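Local coordinates for protein endo-n-acetyl-beta-d-glucosaminidase (Hypocrea jecorina, PDB 4AC1) that hydrolyses the chitobiose core of N-linked glycans as a family 18 glycoside hydrolase, removing glycans from the cellulases of this fungus, at residues 101-106 against 135-140; 121-126 against 185-190; 141-146 against 180-185; 174-179 against 209-214. All coordinates share one frame; numbering follows the deposited sequence.

How the contacts relate
All four contacts belong to one (beta/alpha)8 barrel and run from its interior to its outer helices. Contact 2 is the core one: wholly buried, it joins strands 121-125 and 185-189 through carboxylates and amides. Contacts 1 and 3 both use helix 132-146, which meets helix 100-116 in a cation-pi stack and the 180-185 loop through the hydrogen bonds and salt bridge of Arg143; the Glu104-Arg141 salt bridge ties them. Contact 4, between helix 172-179 and the 209-214 loop, is largely aliphatic against aromatic and joins contact 2 through Gln176 and Tyr186. Contacts 1, 3 and 4 are partly buried; zinc is bound near the surface at 3 and 4, and at the C-terminal end of the barrel strands at 2.

Contact 1: 101-106 against 135-140; sequences ATFEHY and IDRLIA
The guanidinium of Arg137 lies flat on one face of the Phe103 ring, the two planes only 14° from parallel. NE sits over the middle of the ring, while CZ stands 3.7 Å from the centroid of Phe103, a cation-pi contact. The aliphatic part shares that face, with Arg137 CD 4.0 Å from the ring centroid as a CH-pi donor. Seen from the other partner, Phe103 CG lies over the centre of the guanidinium, and NH2 makes the closest approach, 3.4 Å to Phe103 CD1. Beside the ring, Phe103 CE2 is 4.0 Å from Arg141 NH1. The two side chains slide past each other in opposite directions, and the bend of Arg137 at chi3 (62°) lays its flat end along the ring. Here two successive outer helices of the (beta/alpha)8 barrel meet, 100-116 and 132-146, with strand 121-125 between them in the chain. Putting an alanine at Phe103 would remove the surface under the guanidinium and is likely to let the Arg137 guanidinium tilt about its remaining bonds. The strongest polar partner of Arg137 lies outside, NH2 donating to Ser97 O and, more weakly, to Leu95 O.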
# COMPACT_ATOMS: atom_id res chain seq x y z
N ALA A 101 -25.34 7.90 -10.17
CA ALA A 101 -24.66 9.07 -10.73
C ALA A 101 -23.55 9.59 -9.83
O ALA A 101 -22.50 10.00 -10.32
CB ALA A 101 -25.65 10.17 -11.03
N THR A 102 -23.81 9.59 -8.52
CA THR A 102 -22.82 9.98 -7.52
C THR A 102 -21.62 9.05 -7.58
O THR A 102 -20.48 9.51 -7.70
CB THR A 102 -23.44 10.02 -6.11
OG1 THR A 102 -24.49 11.00 -6.09
CG2 THR A 102 -22.40 10.40 -5.07
N PHE A 103 -21.86 7.73 -7.54
CA PHE A 103 -20.76 6.78 -7.70
C PHE A 103 -19.98 7.01 -8.99
O PHE A 103 -18.75 7.13 -8.94
CB PHE A 103 -21.20 5.32 -7.62
CG PHE A 103 -20.08 4.36 -7.91
CD1 PHE A 103 -19.08 4.13 -6.96
CD2 PHE A 103 -19.99 3.75 -9.15
CE1 PHE A 103 -18.01 3.28 -7.26
CE2 PHE A 103 -18.93 2.89 -9.44
CZ PHE A 103 -17.95 2.67 -8.49
N GLU A 104 -20.66 7.11 -10.13
CA GLU A 104 -19.98 7.33 -11.40
C GLU A 104 -19.13 8.58 -11.38
O GLU A 104 -18.04 8.61 -11.95
CB GLU A 104 -20.98 7.41 -12.56
CG GLU A 104 -21.54 6.08 -12.98
CD GLU A 104 -20.51 5.16 -13.62
OE1 GLU A 104 -19.62 5.64 -14.36
OE2 GLU A 104 -20.61 3.95 -13.39
N HIS A 105 -19.64 9.63 -10.73
CA HIS A 105 -18.93 10.90 -10.67
C HIS A 105 -17.60 10.75 -9.93
O HIS A 105 -16.55 11.15 -10.43
CB HIS A 105 -19.80 11.98 -10.03
CG HIS A 105 -19.06 13.25 -9.76
ND1 HIS A 105 -18.65 14.10 -10.76
CD2 HIS A 105 -18.66 13.82 -8.60
CE1 HIS A 105 -18.02 15.13 -10.23
NE2 HIS A 105 -18.01 14.99 -8.92
N TYR A 106 -17.65 10.18 -8.73
CA TYR A 106 -16.45 10.07 -7.90
C TYR A 106 -15.52 8.97 -8.39
O TYR A 106 -14.29 9.15 -8.40
CB TYR A 106 -16.80 9.97 -6.40
CG TYR A 106 -17.44 11.24 -5.91
CD1 TYR A 106 -16.70 12.41 -5.84
CD2 TYR A 106 -18.79 11.28 -5.58
CE1 TYR A 106 -17.28 13.60 -5.42
CE2 TYR A 106 -19.39 12.47 -5.16
CZ TYR A 106 -18.61 13.62 -5.09
OH TYR A 106 -19.19 14.80 -4.69
N ILE A 135 -17.23 -2.16 -1.88
CA ILE A 135 -15.85 -2.56 -2.18
C ILE A 135 -15.81 -3.53 -3.34
O ILE A 135 -14.94 -3.42 -4.20
CB ILE A 135 -15.06 -3.10 -0.93
CG1 ILE A 135 -13.56 -3.21 -1.23
CG2 ILE A 135 -15.63 -4.43 -0.44
CD1 ILE A 135 -12.90 -1.86 -1.58
N ASP A 136 -16.76 -4.46 -3.38
CA ASP A 136 -16.81 -5.42 -4.48
C ASP A 136 -16.96 -4.70 -5.83
O ASP A 136 -16.27 -5.03 -6.80
CB ASP A 136 -17.94 -6.44 -4.29
CG ASP A 136 -17.73 -7.40 -3.11
OD1 ASP A 136 -16.75 -7.30 -2.33
OD2 ASP A 136 -18.60 -8.28 -2.94
N ARG A 137 -17.88 -3.74 -5.88
CA ARG A 137 -18.10 -2.95 -7.09
C ARG A 137 -16.84 -2.18 -7.47
O ARG A 137 -16.47 -2.17 -8.64
CB ARG A 137 -19.26 -1.98 -6.89
CG ARG A 137 -19.44 -0.98 -8.03
CD ARG A 137 -20.64 -0.07 -7.86
NE ARG A 137 -20.55 0.77 -6.67
CZ ARG A 137 -21.51 1.60 -6.26
NH1 ARG A 137 -22.64 1.67 -6.94
NH2 ARG A 137 -21.34 2.33 -5.17
N LEU A 138 -16.21 -1.53 -6.51
CA LEU A 138 -15.05 -0.71 -6.83
C LEU A 138 -13.93 -1.52 -7.47
O LEU A 138 -13.35 -1.11 -8.47
CB LEU A 138 -14.55 -0.02 -5.56
CG LEU A 138 -13.35 0.92 -5.68
CD1 LEU A 138 -13.55 2.01 -6.75
CD2 LEU A 138 -13.05 1.52 -4.32
N ILE A 139 -13.63 -2.67 -6.87
CA ILE A 139 -12.58 -3.55 -7.38
C ILE A 139 -12.96 -4.11 -8.75
O ILE A 139 -12.15 -4.10 -9.67
CB ILE A 139 -12.29 -4.68 -6.38
CG1 ILE A 139 -11.70 -4.08 -5.11
CG2 ILE A 139 -11.38 -5.77 -7.00
CD1 ILE A 139 -11.52 -5.03 -4.00
N ALA A 140 -14.19 -4.62 -8.88
CA ALA A 140 -14.62 -5.17 -10.15
C ALA A 140 -14.61 -4.14 -11.29
O ALA A 140 -14.24 -4.45 -12.42
CB ALA A 140 -16.01 -5.82 -10.02

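Contact 2: 121-126 against 185-190; sequences GMDLDV and WYNTQF
Two pairs of polar side chains meet between strands 121-125 and 185-189, Asp123 with Asn187 and Asp125 with Gln189. Among the hydrogen bonds, Asn187 ND2 donates to Asp123 OD1 at 2.9 Å, a weak bond bent to 141°, with amide and carboxylate planes perpendicular. CG beside the backbone N (chi1 -70°) sends the Asn187 amide across to Asp123. The other end of the amide is an acceptor: Trp185 NE1 reaches Asn187 OD1 at 2.8 Å, the oxygen lying in the indole plane while the N-H comes from above the carbonyl plane. The strongest partner of Asp123 lies outside these segments, Tyr8 OH at OD2, and OD1 also bonds Thr153 OG1. A leucine in place of Asn187 would probably leave the Trp185 N-H and Asp123 OD1 each short of a partner and let the indole shift. In a second polar approach the side chains cross at about a right angle, Gln189 NE2 standing 3.3 Å from Asp125 OD1 while it donates to Ala155 O. Metal binding takes the other end of this amide, as Gln189 OE1 and Glu127 OE2 share a zinc ion. Strand 151-154 separates the two strands in the sheet, so only side chains meet, inside the barrel. Asp123, Asp125 and Glu127 match the DXDXE end of the family 18 signature, consistent with a place in the active site at the end of the barrel strands.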
# COMPACT_ATOMS: atom_id res chain seq x y z
N GLY A 121 -1.12 0.97 -10.77
CA GLY A 121 -1.96 0.25 -9.84
C GLY A 121 -2.55 1.20 -8.83
O GLY A 121 -2.19 2.37 -8.75
N MET A 122 -3.51 0.67 -8.08
CA MET A 122 -4.17 1.40 -7.01
C MET A 122 -4.37 0.51 -5.79
O MET A 122 -4.93 -0.59 -5.89
CB MET A 122 -5.51 1.99 -7.51
CG MET A 122 -6.25 2.87 -6.49
SD MET A 122 -5.35 4.34 -5.92
CE MET A 122 -4.87 5.04 -7.49
N ASP A 123 -3.92 1.02 -4.64
CA ASP A 123 -4.12 0.40 -3.33
C ASP A 123 -5.34 1.07 -2.70
O ASP A 123 -5.42 2.29 -2.63
CB ASP A 123 -2.87 0.62 -2.47
CG ASP A 123 -2.91 -0.11 -1.13
OD1 ASP A 123 -3.26 -1.31 -1.05
OD2 ASP A 123 -2.55 0.53 -0.12
N LEU A 124 -6.29 0.24 -2.29
CA LEU A 124 -7.50 0.70 -1.61
C LEU A 124 -7.31 0.45 -0.12
O LEU A 124 -7.51 -0.67 0.36
CB LEU A 124 -8.76 -0.01 -2.12
CG LEU A 124 -9.14 0.02 -3.60
CD1 LEU A 124 -9.06 1.41 -4.20
CD2 LEU A 124 -8.31 -0.93 -4.41
N ASP A 125 -6.88 1.50 0.59
CA ASP A 125 -6.55 1.41 2.01
C ASP A 125 -7.73 1.91 2.80
O ASP A 125 -7.87 3.10 3.08
CB ASP A 125 -5.29 2.22 2.29
CG ASP A 125 -4.76 2.08 3.71
OD1 ASP A 125 -5.37 1.40 4.56
OD2 ASP A 125 -3.71 2.71 3.96
N VAL A 126 -8.63 1.00 3.13
CA VAL A 126 -9.94 1.35 3.65
C VAL A 126 -9.90 1.33 5.18
O VAL A 126 -9.82 0.27 5.80
CB VAL A 126 -11.03 0.40 3.11
CG1 VAL A 126 -12.40 0.80 3.64
CG2 VAL A 126 -11.01 0.39 1.57
N TRP A 185 -2.52 -8.44 -4.22
CA TRP A 185 -2.03 -8.78 -2.88
C TRP A 185 -2.65 -7.86 -1.83
O TRP A 185 -3.33 -6.88 -2.16
CB TRP A 185 -0.49 -8.77 -2.78
CG TRP A 185 0.15 -7.41 -2.76
CD1 TRP A 185 0.36 -6.62 -1.67
CD2 TRP A 185 0.67 -6.68 -3.89
NE1 TRP A 185 0.97 -5.45 -2.03
CE2 TRP A 185 1.18 -5.47 -3.39
CE3 TRP A 185 0.75 -6.94 -5.27
CZ2 TRP A 185 1.75 -4.49 -4.21
CZ3 TRP A 185 1.33 -5.98 -6.09
CH2 TRP A 185 1.82 -4.76 -5.55
N TYR A 186 -2.39 -8.22 -0.57
CA TYR A 186 -2.85 -7.49 0.59
C TYR A 186 -1.64 -6.90 1.33
O TYR A 186 -0.76 -7.65 1.79
CB TYR A 186 -3.65 -8.41 1.52
CG TYR A 186 -4.86 -9.05 0.86
CD1 TYR A 186 -6.07 -8.36 0.78
CD2 TYR A 186 -4.79 -10.34 0.31
CE1 TYR A 186 -7.17 -8.91 0.17
CE2 TYR A 186 -5.91 -10.91 -0.31
CZ TYR A 186 -7.09 -10.19 -0.36
OH TYR A 186 -8.19 -10.77 -0.98
N ASN A 187 -1.59 -5.57 1.39
CA ASN A 187 -0.59 -4.84 2.15
C ASN A 187 -1.00 -4.91 3.61
O ASN A 187 -1.73 -4.06 4.11
CB ASN A 187 -0.55 -3.39 1.68
CG ASN A 187 0.02 -3.26 0.29
OD1 ASN A 187 1.18 -3.61 0.06
ND2 ASN A 187 -0.81 -2.77 -0.64
N THR A 188 -0.55 -5.97 4.28
CA THR A 188 -1.19 -6.35 5.54
C THR A 188 -0.52 -5.64 6.71
O THR A 188 0.69 -5.73 6.90
CB THR A 188 -1.21 -7.89 5.68
OG1 THR A 188 -1.85 -8.47 4.54
CG2 THR A 188 -2.00 -8.32 6.89
N GLN A 189 -1.32 -4.88 7.46
CA GLN A 189 -0.76 -4.00 8.48
C GLN A 189 -0.53 -4.75 9.80
O GLN A 189 -1.46 -4.93 10.59
CB GLN A 189 -1.65 -2.77 8.68
CG GLN A 189 -2.09 -2.10 7.38
CD GLN A 189 -2.73 -0.74 7.58
OE1 GLN A 189 -2.26 0.03 8.41
NE2 GLN A 189 -3.78 -0.45 6.84
N PHE A 190 0.71 -5.20 10.01
CA PHE A 190 1.13 -5.85 11.27
C PHE A 190 1.64 -4.79 12.25
O PHE A 190 2.82 -4.78 12.65
CB PHE A 190 2.23 -6.90 11.02
CG PHE A 190 1.76 -8.12 10.25
CD1 PHE A 190 1.72 -8.12 8.85
CD2 PHE A 190 1.39 -9.29 10.92
CE1 PHE A 190 1.31 -9.24 8.15
CE2 PHE A 190 0.97 -10.42 10.23
CZ PHE A 190 0.94 -10.40 8.83

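Contact 3: 141-146 against 180-185; sequences RLRADF and GNDIDW. With ZN (zinc ion), chain K.
Arg143 reaches from helix 132-146 across the 180-185 loop and lays the edge of its guanidinium against Asp182 O and Asp184 OD2. The stronger bond is from NH2 to the backbone oxygen of Asp182, 2.7 Å long and nearly straight at 163°. That oxygen lies in the guanidinium plane, yet the N-H meets the carbonyl from above its plane. NE adds a weak bond to the same Asp182 O, at 3.3 Å, making a fork on one acceptor. Toward Asp184 the two flat groups stand almost perpendicular, and the salt bridge from NH2 to OD2, 3.1 Å, is weak as a hydrogen bond; OD2 also accepts from Ile152 N. Bends at chi2 (47°) and chi3 (78°) curl the arginine around Asp182, so that its CG packs 3.7 Å from Asp182 OD1. This describes one of two modelled conformers of Arg143, in which NH1 is taken up by Phe150 O and Gly147 O. The carboxylate of Asp182 is used elsewhere: OD2 binds a zinc ion at 1.9 Å and OD1 at 2.6 Å, four waters completing six ligands, and Asn181 OD1 accepts from one of them. Asp182 therefore divides its work, its backbone oxygen held by the arginine of the barrel helix and its carboxylate by the metal, and the nearby positive charges would probably stabilise its ionised form.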
# COMPACT_ATOMS: atom_id res chain seq x y z
N ARG A 141 -15.03 -2.92 -10.97
CA ARG A 141 -15.06 -1.84 -11.94
C ARG A 141 -13.65 -1.41 -12.35
O ARG A 141 -13.39 -1.21 -13.54
CB ARG A 141 -15.87 -0.64 -11.41
CG ARG A 141 -15.91 0.56 -12.34
CD ARG A 141 -16.56 0.27 -13.69
NE ARG A 141 -16.62 1.51 -14.45
CZ ARG A 141 -17.56 2.44 -14.29
NH1 ARG A 141 -18.54 2.25 -13.40
NH2 ARG A 141 -17.53 3.56 -15.00
N LEU A 142 -12.75 -1.28 -11.37
CA LEU A 142 -11.34 -0.98 -11.68
C LEU A 142 -10.75 -2.05 -12.59
O LEU A 142 -10.08 -1.74 -13.57
CB LEU A 142 -10.52 -0.87 -10.39
CG LEU A 142 -10.63 0.46 -9.63
CD1 LEU A 142 -10.02 0.30 -8.24
CD2 LEU A 142 -9.95 1.60 -10.39
N ARG A 143 -11.01 -3.32 -12.25
CA ARG A 143 -10.52 -4.45 -13.04
C ARG A 143 -11.09 -4.40 -14.46
O ARG A 143 -10.39 -4.66 -15.44
CB ARG A 143 -10.88 -5.76 -12.32
CG ARG A 143 -10.19 -7.02 -12.82
CD ARG A 143 -8.69 -6.83 -13.00
NE ARG A 143 -7.92 -6.86 -11.75
CZ ARG A 143 -6.66 -6.44 -11.67
NH1 ARG A 143 -6.08 -5.95 -12.75
NH2 ARG A 143 -6.00 -6.49 -10.53
N ALA A 144 -12.37 -4.08 -14.56
CA ALA A 144 -13.04 -3.98 -15.86
C ALA A 144 -12.44 -2.87 -16.72
O ALA A 144 -12.16 -3.09 -17.90
CB ALA A 144 -14.56 -3.77 -15.68
N ASP A 145 -12.21 -1.70 -16.13
CA ASP A 145 -11.73 -0.54 -16.89
C ASP A 145 -10.25 -0.56 -17.22
O ASP A 145 -9.84 -0.05 -18.27
CB ASP A 145 -12.05 0.76 -16.15
CG ASP A 145 -13.53 1.05 -16.09
OD1 ASP A 145 -14.34 0.33 -16.72
OD2 ASP A 145 -13.89 2.03 -15.41
N PHE A 146 -9.44 -1.12 -16.33
CA PHE A 146 -7.98 -1.02 -16.47
C PHE A 146 -7.28 -2.30 -16.92
O PHE A 146 -6.07 -2.28 -17.16
CB PHE A 146 -7.33 -0.44 -15.20
CG PHE A 146 -7.61 1.02 -15.02
CD1 PHE A 146 -6.89 1.97 -15.72
CD2 PHE A 146 -8.62 1.43 -14.16
CE1 PHE A 146 -7.17 3.32 -15.57
CE2 PHE A 146 -8.89 2.78 -14.00
CZ PHE A 146 -8.17 3.73 -14.71
N GLY A 180 -11.14 -12.12 -5.27
CA GLY A 180 -9.74 -12.48 -5.01
C GLY A 180 -8.88 -12.59 -6.25
O GLY A 180 -7.70 -12.23 -6.23
N ASN A 181 -9.45 -13.09 -7.34
CA ASN A 181 -8.73 -13.17 -8.61
C ASN A 181 -8.44 -11.81 -9.23
O ASN A 181 -7.64 -11.71 -10.15
CB ASN A 181 -9.50 -14.05 -9.60
CG ASN A 181 -10.84 -13.46 -9.98
OD1 ASN A 181 -11.58 -12.96 -9.12
ND2 ASN A 181 -11.17 -13.51 -11.27
N ASP A 182 -9.11 -10.76 -8.73
CA ASP A 182 -8.92 -9.39 -9.20
C ASP A 182 -7.97 -8.62 -8.29
O ASP A 182 -7.64 -7.46 -8.56
CB ASP A 182 -10.24 -8.63 -9.21
CG ASP A 182 -11.29 -9.27 -10.09
OD1 ASP A 182 -10.98 -10.08 -10.99
OD2 ASP A 182 -12.48 -8.94 -9.87
N ILE A 183 -7.53 -9.24 -7.20
CA ILE A 183 -6.72 -8.56 -6.19
C ILE A 183 -5.33 -9.18 -6.23
O ILE A 183 -5.19 -10.39 -6.09
CB ILE A 183 -7.35 -8.70 -4.78
CG1 ILE A 183 -8.68 -7.95 -4.71
CG2 ILE A 183 -6.37 -8.22 -3.71
CD1 ILE A 183 -9.57 -8.37 -3.56
N ASP A 184 -4.32 -8.35 -6.43
CA ASP A 184 -2.96 -8.86 -6.58
C ASP A 184 -2.31 -9.25 -5.26
O ASP A 184 -1.63 -10.27 -5.19
CB ASP A 184 -2.09 -7.91 -7.41
CG ASP A 184 -2.63 -7.76 -8.80
OD1 ASP A 184 -2.44 -8.70 -9.61
OD2 ASP A 184 -3.31 -6.77 -9.09
N TRP A 185 -2.52 -8.44 -4.22
CA TRP A 185 -2.03 -8.78 -2.88
C TRP A 185 -2.65 -7.86 -1.83
O TRP A 185 -3.33 -6.88 -2.16
CB TRP A 185 -0.49 -8.77 -2.78
CG TRP A 185 0.15 -7.41 -2.76
CD1 TRP A 185 0.36 -6.62 -1.67
CD2 TRP A 185 0.67 -6.68 -3.89
NE1 TRP A 185 0.97 -5.45 -2.03
CE2 TRP A 185 1.18 -5.47 -3.39
CE3 TRP A 185 0.75 -6.94 -5.27
CZ2 TRP A 185 1.75 -4.49 -4.21
CZ3 TRP A 185 1.33 -5.98 -6.09
CH2 TRP A 185 1.82 -4.76 -5.55
ZN ZN K . -13.54 -10.15 -10.96
O HOH W 1 -13.80 -11.72 -9.50
O HOH W 2 -15.39 -10.22 -11.63
O HOH W 3 -15.07 -8.98 -9.59
O HOH W 4 -13.15 -9.02 -12.92

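Contact 4: 174-179 against 209-214; sequences ALQQTQ and NGFAPA. With ZN (zinc ion), chain I.
Gln176 sets its aliphatic part against CE1 of Phe211 where helix 172-179 of the (beta/alpha)8 barrel passes the loop between helix 201-208 and strand 216-221. Its CB lies 3.7 Å from Phe211 CE1, and CG follows at 4.1 Å from the same ring carbon. The approach to the ring is oblique; the touching is done by the methylene groups, and the amide plane stands at 82° to the ring. A looser contact continues along the loop, with Gln176 CG 4.3 Å from Gly210 O. A chi1 of 167° sets CG opposite the backbone N, and the chain runs past Phe211 before it bends at chi2, turning the amide elsewhere. There OE1 is bonded by Tyr186 OH and Lys215 NZ, which fix the amide's place. Tyr186 also holds the ring, meeting Phe211 edge-to-face, so a single tyrosine of strand 185-189 positions both partners; Ile206 and Thr173 pack on Phe211 as well. The loop reaches this position through Gly210, whose positive phi of 98° would jam a side chain against the preceding carbonyl oxygen. One residue earlier comes Asn209, the first to leave helical angles after helix 201-208. Its ND2 donates to Leu161 O, while the other end of the amide faces a zinc ion whose six ligands include four waters and Asp163 OD2, and to which Asn209 OD1 is bound at 2.1 Å.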
# COMPACT_ATOMS: atom_id res chain seq x y z
N ALA A 174 -14.91 -12.64 2.57
CA ALA A 174 -15.93 -12.56 1.51
C ALA A 174 -15.33 -11.92 0.25
O ALA A 174 -15.54 -12.42 -0.86
CB ALA A 174 -17.13 -11.78 1.98
N LEU A 175 -14.61 -10.81 0.42
CA LEU A 175 -13.94 -10.15 -0.70
C LEU A 175 -12.99 -11.08 -1.45
O LEU A 175 -12.99 -11.12 -2.69
CB LEU A 175 -13.18 -8.91 -0.22
CG LEU A 175 -12.48 -8.07 -1.29
CD1 LEU A 175 -13.48 -7.49 -2.27
CD2 LEU A 175 -11.67 -6.96 -0.64
N GLN A 176 -12.18 -11.83 -0.70
CA GLN A 176 -11.25 -12.76 -1.33
C GLN A 176 -12.02 -13.80 -2.15
O GLN A 176 -11.62 -14.13 -3.28
CB GLN A 176 -10.32 -13.42 -0.29
CG GLN A 176 -9.52 -14.63 -0.80
CD GLN A 176 -8.55 -14.30 -1.92
OE1 GLN A 176 -7.88 -13.26 -1.91
NE2 GLN A 176 -8.44 -15.20 -2.89
N GLN A 177 -13.14 -14.28 -1.62
CA GLN A 177 -13.92 -15.27 -2.37
C GLN A 177 -14.47 -14.73 -3.70
O GLN A 177 -14.37 -15.40 -4.73
CB GLN A 177 -15.06 -15.83 -1.52
CG GLN A 177 -14.56 -16.64 -0.33
CD GLN A 177 -15.65 -17.41 0.38
OE1 GLN A 177 -16.69 -17.70 -0.21
NE2 GLN A 177 -15.42 -17.75 1.64
N THR A 178 -15.03 -13.53 -3.69
CA THR A 178 -15.74 -12.99 -4.86
C THR A 178 -14.83 -12.21 -5.83
O THR A 178 -15.02 -12.28 -7.05
CB THR A 178 -16.94 -12.11 -4.45
OG1 THR A 178 -16.47 -11.07 -3.59
CG2 THR A 178 -17.99 -12.91 -3.70
N GLN A 179 -13.83 -11.52 -5.28
CA GLN A 179 -12.93 -10.65 -6.07
C GLN A 179 -11.46 -11.00 -5.92
O GLN A 179 -10.61 -10.28 -6.45
CB GLN A 179 -13.14 -9.16 -5.72
CG GLN A 179 -14.20 -8.49 -6.56
CD GLN A 179 -15.60 -8.87 -6.13
OE1 GLN A 179 -15.89 -8.93 -4.93
NE2 GLN A 179 -16.48 -9.12 -7.08
N ASN A 209 -6.31 -19.11 7.26
CA ASN A 209 -7.63 -18.53 7.03
C ASN A 209 -7.93 -18.29 5.53
O ASN A 209 -8.90 -17.63 5.19
CB ASN A 209 -7.82 -17.23 7.82
CG ASN A 209 -9.28 -16.94 8.12
OD1 ASN A 209 -10.09 -17.87 8.32
ND2 ASN A 209 -9.65 -15.66 8.15
N GLY A 210 -7.08 -18.83 4.66
CA GLY A 210 -7.34 -18.82 3.22
C GLY A 210 -6.68 -17.73 2.39
O GLY A 210 -7.08 -17.48 1.24
N PHE A 211 -5.68 -17.06 2.95
CA PHE A 211 -4.95 -16.03 2.21
C PHE A 211 -3.57 -16.56 1.87
O PHE A 211 -2.75 -16.77 2.77
CB PHE A 211 -4.88 -14.71 3.00
CG PHE A 211 -6.24 -14.12 3.28
CD1 PHE A 211 -6.88 -13.31 2.34
CD2 PHE A 211 -6.89 -14.40 4.48
CE1 PHE A 211 -8.15 -12.79 2.60
CE2 PHE A 211 -8.15 -13.89 4.74
CZ PHE A 211 -8.79 -13.08 3.80
N ALA A 212 -3.31 -16.78 0.58
CA ALA A 212 -2.05 -17.38 0.13
C ALA A 212 -0.85 -16.53 0.50
O ALA A 212 -0.90 -15.30 0.41
CB ALA A 212 -2.08 -17.59 -1.39
N PRO A 213 0.25 -17.17 0.92
CA PRO A 213 1.46 -16.41 1.22
C PRO A 213 1.86 -15.43 0.12
O PRO A 213 2.27 -14.31 0.40
CB PRO A 213 2.53 -17.51 1.37
CG PRO A 213 1.78 -18.67 1.87
CD PRO A 213 0.44 -18.62 1.17
N ALA A 214 1.73 -15.84 -1.15
CA ALA A 214 2.05 -14.97 -2.27
C ALA A 214 1.24 -13.67 -2.26
O ALA A 214 1.68 -12.67 -2.82
CB ALA A 214 1.85 -15.70 -3.61
ZN ZN I . -11.85 -18.16 9.37
O HOH W 5 -13.58 -18.73 10.31
O HOH W 6 -12.86 -17.21 7.96
O HOH W 7 -10.79 -19.40 10.82
O HOH W 8 -12.03 -19.77 8.33